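Acyl-CoA thioesterase II TesB2 (Mycobacterium marinum, PDB 3U0A) probably hydrolyses fatty acyl-CoA thioesters to free fatty acid and coenzyme A, as a double-hotdog thioesterase of the C/M/P thioester hydrolase family. Local coordinates at residues 175-180 and 234-239; 155-160 and 171-176; 14-19 and 75-80. All coordinates share one frame; numbering follows the deposited sequence.

Contact 1. Residues 175-180 and 234-239. With SO4 (sulfate ion), chain C.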
# COMPACT_ATOMS: atom_id res chain seq x y z
N TRP A 175 13.30 -14.18 -10.53
CA TRP A 175 12.46 -15.37 -10.55
C TRP A 175 12.68 -16.17 -9.32
O TRP A 175 13.80 -16.38 -8.90
CB TRP A 175 12.81 -16.26 -11.71
CG TRP A 175 12.40 -15.79 -13.06
CD1 TRP A 175 13.16 -15.10 -13.98
CD2 TRP A 175 11.12 -16.03 -13.73
NE1 TRP A 175 12.45 -14.87 -15.12
CE2 TRP A 175 11.22 -15.40 -15.03
CE3 TRP A 175 9.96 -16.68 -13.38
CZ2 TRP A 175 10.19 -15.44 -15.94
CZ3 TRP A 175 8.90 -16.69 -14.28
CH2 TRP A 175 9.02 -16.08 -15.54
N PHE A 176 11.61 -16.66 -8.73
CA PHE A 176 11.73 -17.47 -7.53
C PHE A 176 10.75 -18.61 -7.54
O PHE A 176 9.69 -18.54 -8.16
CB PHE A 176 11.63 -16.64 -6.23
CG PHE A 176 10.29 -15.94 -6.00
CD1 PHE A 176 9.35 -16.43 -5.08
CD2 PHE A 176 9.97 -14.74 -6.67
CE1 PHE A 176 8.14 -15.76 -4.85
CE2 PHE A 176 8.74 -14.09 -6.45
CZ PHE A 176 7.84 -14.60 -5.53
N ARG A 177 11.10 -19.66 -6.81
CA ARG A 177 10.33 -20.87 -6.78
C ARG A 177 10.78 -21.67 -5.55
O ARG A 177 11.99 -21.81 -5.32
CB ARG A 177 10.57 -21.65 -8.08
CG ARG A 177 10.07 -23.08 -8.06
CD ARG A 177 10.31 -23.81 -9.38
NE ARG A 177 11.65 -24.33 -9.55
CZ ARG A 177 12.03 -25.17 -10.52
NH1 ARG A 177 11.15 -25.61 -11.43
NH2 ARG A 177 13.29 -25.58 -10.59
N HIS A 178 9.82 -22.19 -4.80
CA HIS A 178 10.09 -23.16 -3.73
C HIS A 178 10.51 -24.46 -4.38
O HIS A 178 9.80 -25.00 -5.22
CB HIS A 178 8.85 -23.37 -2.85
CG HIS A 178 9.16 -24.08 -1.53
ND1 HIS A 178 9.07 -25.41 -1.38
CD2 HIS A 178 9.60 -23.58 -0.31
CE1 HIS A 178 9.41 -25.75 -0.13
NE2 HIS A 178 9.74 -24.64 0.53
N ARG A 179 11.69 -24.96 -4.00
CA ARG A 179 12.29 -26.16 -4.60
C ARG A 179 11.40 -27.40 -4.52
O ARG A 179 11.23 -28.12 -5.48
CB ARG A 179 13.62 -26.49 -3.91
CG ARG A 179 14.84 -26.13 -4.71
CD ARG A 179 16.09 -25.91 -3.85
NE ARG A 179 17.07 -25.15 -4.64
CZ ARG A 179 17.84 -24.13 -4.20
NH1 ARG A 179 17.78 -23.71 -2.93
NH2 ARG A 179 18.69 -23.52 -5.04
N ASP A 180 10.87 -27.66 -3.33
CA ASP A 180 10.13 -28.88 -3.08
C ASP A 180 8.66 -28.55 -3.12
O ASP A 180 8.27 -27.45 -2.72
CB ASP A 180 10.43 -29.46 -1.68
CG ASP A 180 11.83 -30.06 -1.55
OD1 ASP A 180 12.65 -30.08 -2.52
OD2 ASP A 180 12.08 -30.54 -0.42
N ASP A 234 5.47 -23.21 -5.37
CA ASP A 234 6.41 -24.22 -5.83
C ASP A 234 6.53 -24.29 -7.38
O ASP A 234 7.13 -25.23 -7.93
CB ASP A 234 6.07 -25.61 -5.26
CG ASP A 234 4.59 -25.98 -5.41
OD1 ASP A 234 3.83 -25.20 -6.02
OD2 ASP A 234 4.19 -27.03 -4.87
N GLU A 235 5.96 -23.29 -8.06
CA GLU A 235 6.13 -23.10 -9.50
C GLU A 235 6.74 -21.73 -9.72
O GLU A 235 6.68 -20.88 -8.84
CB GLU A 235 4.78 -23.22 -10.23
CG GLU A 235 4.33 -24.67 -10.43
CD GLU A 235 3.00 -24.82 -11.19
OE1 GLU A 235 2.36 -23.79 -11.60
OE2 GLU A 235 2.62 -26.01 -11.41
N TRP A 236 7.34 -21.50 -10.89
CA TRP A 236 8.00 -20.23 -11.12
C TRP A 236 7.08 -19.03 -11.00
O TRP A 236 5.99 -18.99 -11.61
CB TRP A 236 8.71 -20.21 -12.47
CG TRP A 236 9.97 -21.05 -12.51
CD1 TRP A 236 10.19 -22.21 -13.23
CD2 TRP A 236 11.25 -20.79 -11.82
NE1 TRP A 236 11.46 -22.67 -13.02
CE2 TRP A 236 12.14 -21.88 -12.19
CE3 TRP A 236 11.70 -19.80 -10.95
CZ2 TRP A 236 13.43 -21.97 -11.69
CZ3 TRP A 236 13.01 -19.90 -10.46
CH2 TRP A 236 13.85 -20.98 -10.83
N LEU A 237 7.52 -18.07 -10.18
CA LEU A 237 6.94 -16.72 -10.09
C LEU A 237 8.00 -15.69 -10.53
O LEU A 237 9.16 -15.77 -10.12
CB LEU A 237 6.53 -16.42 -8.65
CG LEU A 237 5.54 -17.38 -8.02
CD1 LEU A 237 5.49 -17.16 -6.52
CD2 LEU A 237 4.15 -17.27 -8.67
N LEU A 238 7.60 -14.75 -11.38
CA LEU A 238 8.45 -13.62 -11.71
C LEU A 238 8.06 -12.39 -10.91
O LEU A 238 6.91 -11.93 -10.93
CB LEU A 238 8.36 -13.28 -13.17
CG LEU A 238 9.00 -11.96 -13.65
CD1 LEU A 238 10.52 -12.04 -13.67
CD2 LEU A 238 8.48 -11.65 -15.04
N TYR A 239 9.05 -11.86 -10.21
CA TYR A 239 8.88 -10.68 -9.46
C TYR A 239 9.42 -9.51 -10.24
O TYR A 239 10.62 -9.34 -10.36
CB TYR A 239 9.63 -10.74 -8.16
CG TYR A 239 8.97 -9.94 -7.08
CD1 TYR A 239 7.94 -9.01 -7.35
CD2 TYR A 239 9.36 -10.10 -5.77
CE1 TYR A 239 7.33 -8.30 -6.31
CE2 TYR A 239 8.76 -9.39 -4.73
CZ TYR A 239 7.75 -8.51 -4.98
OH TYR A 239 7.20 -7.89 -3.87
S SO4 C . 12.68 -28.27 -13.68
O1 SO4 C . 11.42 -27.58 -14.13
O2 SO4 C . 13.92 -27.63 -14.26
O3 SO4 C . 12.82 -28.28 -12.19
O4 SO4 C . 12.59 -29.68 -14.15
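Arg177 lies across one face of the Trp236 indole. Arg177 CD sits 3.9 Å from the centroid of the Trp236 five-membered ring, almost on the ring normal, and the guanidinium follows on over the same surface with the two planes 19° apart. A bend at chi3 (81°) turns the chain along the indole, and beyond it the guanidinium meets a sulfate at its own edge: Arg177 NH2 donates to sulfate O3 at 3.2 Å, while NH1 makes weak bonds to O1 and O3. The sulfate probably comes from the crystallisation liquor. On the same side of the strands, Trp175 takes Leu238 CB over the face of its six-membered ring, 3.6 Å from the centroid, and its own CB packs on Trp236 CE3. The other side belongs to Phe176; a chi1 of 63° lays its ring over toward Leu237, whose CB covers one face, and Tyr239 CB meets the ring edge. Helix 186-200 adds Met196 against Phe176. Between the two layers, Phe176 N donates to Leu237 O at 3.0 Å and Leu237 N returns the bond to Phe176 O. This is antiparallel strand pairing in the C-terminal hotdog domain, where a curved sheet wraps a central helix.

Contact 2. Residues 155-160 and 171-176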
# COMPACT_ATOMS: atom_id res chain seq x y z
N ARG A 155 16.59 -16.47 -9.14
CA ARG A 155 17.39 -16.17 -10.34
C ARG A 155 17.16 -14.74 -10.71
O ARG A 155 16.01 -14.35 -10.96
CB ARG A 155 17.02 -17.11 -11.48
CG ARG A 155 17.21 -18.57 -11.12
CD ARG A 155 17.18 -19.54 -12.30
NE ARG A 155 17.18 -20.91 -11.76
CZ ARG A 155 17.12 -22.04 -12.45
NH1 ARG A 155 17.08 -22.04 -13.78
NH2 ARG A 155 17.10 -23.20 -11.80
N ILE A 156 18.24 -13.96 -10.72
CA ILE A 156 18.17 -12.51 -10.81
C ILE A 156 18.47 -12.10 -12.22
O ILE A 156 19.55 -12.38 -12.73
CB ILE A 156 19.15 -11.84 -9.80
CG1 ILE A 156 18.99 -12.53 -8.43
CG2 ILE A 156 18.90 -10.33 -9.69
CD1 ILE A 156 19.28 -11.68 -7.20
N VAL A 157 17.51 -11.46 -12.87
CA VAL A 157 17.69 -11.04 -14.23
C VAL A 157 18.86 -10.07 -14.25
O VAL A 157 18.91 -9.12 -13.46
CB VAL A 157 16.41 -10.43 -14.85
CG1 VAL A 157 16.65 -10.07 -16.29
CG2 VAL A 157 15.26 -11.43 -14.79
N PRO A 158 19.87 -10.36 -15.09
CA PRO A 158 21.03 -9.50 -15.34
C PRO A 158 20.67 -8.14 -15.86
O PRO A 158 19.69 -7.99 -16.64
CB PRO A 158 21.78 -10.26 -16.44
CG PRO A 158 21.44 -11.67 -16.23
CD PRO A 158 20.01 -11.66 -15.77
N ARG A 159 21.45 -7.14 -15.47
CA ARG A 159 21.08 -5.77 -15.84
C ARG A 159 20.89 -5.66 -17.39
O ARG A 159 19.96 -5.00 -17.88
CB ARG A 159 22.08 -4.75 -15.24
N ASP A 160 21.73 -6.36 -18.15
CA ASP A 160 21.68 -6.30 -19.64
C ASP A 160 20.49 -6.97 -20.33
O ASP A 160 20.25 -6.73 -21.50
CB ASP A 160 22.95 -6.93 -20.25
CG ASP A 160 24.08 -5.95 -20.32
OD1 ASP A 160 23.82 -4.73 -20.21
OD2 ASP A 160 25.24 -6.38 -20.51
N GLN A 171 15.16 -0.61 -11.44
CA GLN A 171 14.31 -1.78 -11.68
C GLN A 171 15.10 -3.00 -11.33
O GLN A 171 16.33 -3.04 -11.46
CB GLN A 171 13.88 -1.91 -13.18
CG GLN A 171 12.80 -0.94 -13.62
CD GLN A 171 12.62 -0.92 -15.13
OE1 GLN A 171 12.97 0.07 -15.79
NE2 GLN A 171 12.07 -1.99 -15.69
N GLN A 172 14.38 -4.03 -10.93
CA GLN A 172 15.00 -5.32 -10.75
C GLN A 172 13.99 -6.43 -11.00
O GLN A 172 12.84 -6.30 -10.62
CB GLN A 172 15.59 -5.41 -9.36
CG GLN A 172 15.94 -6.81 -8.96
CD GLN A 172 16.88 -6.86 -7.78
OE1 GLN A 172 18.07 -7.00 -7.99
NE2 GLN A 172 16.35 -6.72 -6.55
N GLN A 173 14.43 -7.49 -11.66
CA GLN A 173 13.60 -8.66 -11.90
C GLN A 173 14.22 -9.91 -11.33
O GLN A 173 15.39 -10.21 -11.60
CB GLN A 173 13.31 -8.80 -13.39
CG GLN A 173 12.19 -7.87 -13.82
CD GLN A 173 12.12 -7.63 -15.30
OE1 GLN A 173 13.00 -8.08 -16.05
NE2 GLN A 173 11.08 -6.93 -15.75
N VAL A 174 13.43 -10.64 -10.53
CA VAL A 174 13.85 -11.89 -9.91
C VAL A 174 12.83 -13.01 -10.12
O VAL A 174 11.64 -12.82 -9.88
CB VAL A 174 14.06 -11.72 -8.39
CG1 VAL A 174 14.79 -12.93 -7.85
CG2 VAL A 174 14.86 -10.46 -8.10
N TRP A 175 13.30 -14.18 -10.53
CA TRP A 175 12.46 -15.37 -10.55
C TRP A 175 12.68 -16.17 -9.32
O TRP A 175 13.80 -16.38 -8.90
CB TRP A 175 12.81 -16.26 -11.71
CG TRP A 175 12.40 -15.79 -13.06
CD1 TRP A 175 13.16 -15.10 -13.98
CD2 TRP A 175 11.12 -16.03 -13.73
NE1 TRP A 175 12.45 -14.87 -15.12
CE2 TRP A 175 11.22 -15.40 -15.03
CE3 TRP A 175 9.96 -16.68 -13.38
CZ2 TRP A 175 10.19 -15.44 -15.94
CZ3 TRP A 175 8.90 -16.69 -14.28
CH2 TRP A 175 9.02 -16.08 -15.54
N PHE A 176 11.61 -16.66 -8.73
CA PHE A 176 11.73 -17.47 -7.53
C PHE A 176 10.75 -18.61 -7.54
O PHE A 176 9.69 -18.54 -8.16
CB PHE A 176 11.63 -16.64 -6.23
CG PHE A 176 10.29 -15.94 -6.00
CD1 PHE A 176 9.35 -16.43 -5.08
CD2 PHE A 176 9.97 -14.74 -6.67
CE1 PHE A 176 8.14 -15.76 -4.85
CE2 PHE A 176 8.74 -14.09 -6.45
CZ PHE A 176 7.84 -14.60 -5.53
O HOH W 1 16.99 -7.36 -12.67
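Val157 and Gln173 lie side by side at the close-packed part of this pairing, Val157 CG2 resting 3.6 Å from Gln173 CB. The valine methyl is placed there by chi1 of -178°, which sets CG1 anti to the backbone N and turns CG2 to the glutamine stem. Beneath them Val157 N donates to Gln173 O at 2.8 Å, and the next links follow at Arg155 and Trp175: Trp175 N reaches Arg155 O at 2.7 Å in a nearly straight bond (167°), and Arg155 N answers to Trp175 O. Val174 CA also directs its hydrogen at Arg155 O, giving that oxygen a second, softer contact. Strand 152-156 is the outermost strand of the C-terminal hotdog sheet within this chain, laid antiparallel on 171-178. Packing thins on the face carrying Ile156 and Val174, where CG1 of each stands 4.3 Å apart and the isoleucine is exposed; Ile156 CG2 merely brushes Gln172 OE1, and the nitrogen of the same amide, NE2, donates to Gln241 OE1. Past Val157 the chains part, and a water fills in, donating to Val157 O at 2.7 Å and accepting from Gln173 N. Gln173 itself sends NE2 to Asp240. Arg155, extended from CG to NE, runs off its partner strand to Asp153 and the carbonyl of Pro129.

Contact 3. Residues 14-19 and 75-80. With SO4 (sulfate ion), chain D.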
# COMPACT_ATOMS: atom_id res chain seq x y z
N GLU A 14 0.06 -21.77 18.16
CA GLU A 14 -0.70 -22.24 19.31
C GLU A 14 -1.84 -21.27 19.59
O GLU A 14 -1.63 -20.07 19.66
CB GLU A 14 0.21 -22.31 20.54
CG GLU A 14 -0.44 -22.93 21.79
CD GLU A 14 0.36 -22.74 23.09
OE1 GLU A 14 1.41 -22.03 23.08
OE2 GLU A 14 -0.07 -23.29 24.13
N GLN A 15 -3.04 -21.73 19.82
CA GLN A 15 -4.09 -20.79 20.21
C GLN A 15 -4.26 -20.75 21.70
O GLN A 15 -4.62 -21.72 22.31
CB GLN A 15 -5.42 -21.15 19.58
CG GLN A 15 -6.60 -20.35 20.10
CD GLN A 15 -7.86 -20.78 19.40
OE1 GLN A 15 -7.87 -21.84 18.81
NE2 GLN A 15 -8.89 -19.97 19.42
N LEU A 16 -4.04 -19.58 22.27
CA LEU A 16 -4.10 -19.38 23.68
C LEU A 16 -5.50 -19.08 24.16
O LEU A 16 -5.81 -19.38 25.31
CB LEU A 16 -3.20 -18.21 24.05
CG LEU A 16 -1.72 -18.34 23.76
CD1 LEU A 16 -1.07 -17.07 24.21
CD2 LEU A 16 -1.15 -19.54 24.51
N GLU A 17 -6.33 -18.46 23.32
CA GLU A 17 -7.73 -18.14 23.68
C GLU A 17 -8.37 -17.61 22.43
O GLU A 17 -7.69 -17.40 21.47
CB GLU A 17 -7.78 -17.05 24.76
CG GLU A 17 -8.58 -17.39 25.99
CD GLU A 17 -10.08 -17.62 25.72
OE1 GLU A 17 -10.59 -18.61 26.27
OE2 GLU A 17 -10.73 -16.84 24.97
N VAL A 18 -9.66 -17.35 22.44
CA VAL A 18 -10.27 -16.69 21.27
C VAL A 18 -9.50 -15.38 20.95
O VAL A 18 -9.23 -14.55 21.84
CB VAL A 18 -11.77 -16.41 21.46
CG1 VAL A 18 -12.33 -15.64 20.29
CG2 VAL A 18 -12.55 -17.72 21.68
N ASN A 19 -9.10 -15.22 19.68
CA ASN A 19 -8.42 -14.01 19.24
C ASN A 19 -7.03 -13.78 19.84
O ASN A 19 -6.53 -12.68 19.73
CB ASN A 19 -9.28 -12.76 19.47
CG ASN A 19 -10.59 -12.77 18.71
OD1 ASN A 19 -10.69 -13.30 17.61
ND2 ASN A 19 -11.60 -12.17 19.28
N PRO A 75 9.18 -16.02 22.18
CA PRO A 75 7.96 -16.22 21.38
C PRO A 75 7.21 -14.92 21.19
O PRO A 75 7.51 -13.94 21.85
CB PRO A 75 7.12 -17.21 22.21
CG PRO A 75 7.60 -17.09 23.61
CD PRO A 75 9.07 -16.73 23.49
N THR A 76 6.24 -14.95 20.30
CA THR A 76 5.40 -13.78 20.03
C THR A 76 3.91 -14.16 20.17
O THR A 76 3.48 -15.26 19.84
CB THR A 76 5.66 -13.22 18.61
OG1 THR A 76 7.06 -13.03 18.44
CG2 THR A 76 4.92 -11.88 18.39
N VAL A 77 3.14 -13.21 20.70
CA VAL A 77 1.74 -13.36 20.87
C VAL A 77 1.02 -12.42 19.91
O VAL A 77 1.42 -11.28 19.71
CB VAL A 77 1.36 -13.05 22.32
CG1 VAL A 77 -0.15 -12.92 22.49
CG2 VAL A 77 1.96 -14.11 23.23
N PHE A 78 -0.05 -12.92 19.31
CA PHE A 78 -0.81 -12.19 18.30
C PHE A 78 -2.21 -11.93 18.83
O PHE A 78 -2.95 -12.86 19.17
CB PHE A 78 -0.82 -12.96 16.96
CG PHE A 78 0.55 -13.32 16.48
CD1 PHE A 78 1.30 -12.42 15.74
CD2 PHE A 78 1.15 -14.51 16.85
CE1 PHE A 78 2.59 -12.71 15.35
CE2 PHE A 78 2.43 -14.81 16.44
CZ PHE A 78 3.15 -13.92 15.70
N LEU A 79 -2.53 -10.64 18.90
CA LEU A 79 -3.80 -10.16 19.37
C LEU A 79 -4.67 -9.67 18.23
O LEU A 79 -4.46 -8.60 17.69
CB LEU A 79 -3.53 -9.02 20.33
CG LEU A 79 -2.66 -9.44 21.52
CD1 LEU A 79 -2.57 -8.25 22.46
CD2 LEU A 79 -3.24 -10.71 22.20
N VAL A 80 -5.68 -10.48 17.89
CA VAL A 80 -6.57 -10.24 16.75
C VAL A 80 -7.79 -9.43 17.19
O VAL A 80 -8.34 -9.70 18.23
CB VAL A 80 -7.07 -11.57 16.10
CG1 VAL A 80 -7.88 -11.31 14.83
CG2 VAL A 80 -5.91 -12.48 15.78
S SO4 D . -12.56 -19.25 17.62
O1 SO4 D . -13.59 -18.17 17.80
O2 SO4 D . -12.05 -19.25 16.22
O3 SO4 D . -11.39 -19.01 18.52
O4 SO4 D . -13.15 -20.60 18.04
O HOH W 2 -6.99 -10.24 21.10
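A single direct hydrogen bond joins these segments, from Val80 N to Asn19 O at 3.0 Å, and it is accepted by the carbonyl of a residue with left-handed backbone angles, Asn19 (phi 66°, psi 14°). The donor is tilted 27° from the Asn19 carbonyl plane, and a water also donates to Asn19 O at 2.8 Å and to Val80 O at 3.2 Å. One backbone N-H and one water O-H therefore hold Asn19 O. Asn19 CB lies 3.4 Å from Val80 O, and Asn19 OD1 accepts from Arg82 NE. Farther along, the only side-chain touch between apolar groups is Leu16 CD1 on Val77 CG2 at 4.3 Å, since strand 20-23 runs between 14-17 and 76-85 in the strand order. Leu16 and Glu17 both face Ile20, a classic beta bulge in the outer hairpin. Gln15 NE2 makes a weak hydrogen bond to O3 of a sulfate, probably from the crystallisation liquor, that Arg82 NH2 also binds. With so little apolar surface meeting, and the sulfate incidental, the hold at the turn end is essentially polar, resting on the backbone carbonyl of Asn19 and on the bond from Arg82 to its OD1.

Contacts 1 and 2 are two sides of one strand: 171-178 has 237-247 along one flank and 152-156 along the other, and both contacts share Trp175 and Phe176. Their centres lie 13 Å apart, and they touch directly: Tyr239 N probably bonds Val174 O at 2.8 Å, and Trp236 CH2 packs 3.5 Å from Arg155 NE. The Arg155 side chain is also about 6 Å from the sulfate held by Arg177. Contact 3 belongs to the N-terminal hotdog half, its centre 31 Å from that of contact 1, with nearest atoms about 20 Å apart, and 38 Å from that of contact 2. The Val80 side chain is about 11 Å from a sodium ion, too far for contact; Val50 and Val53 form a sodium site.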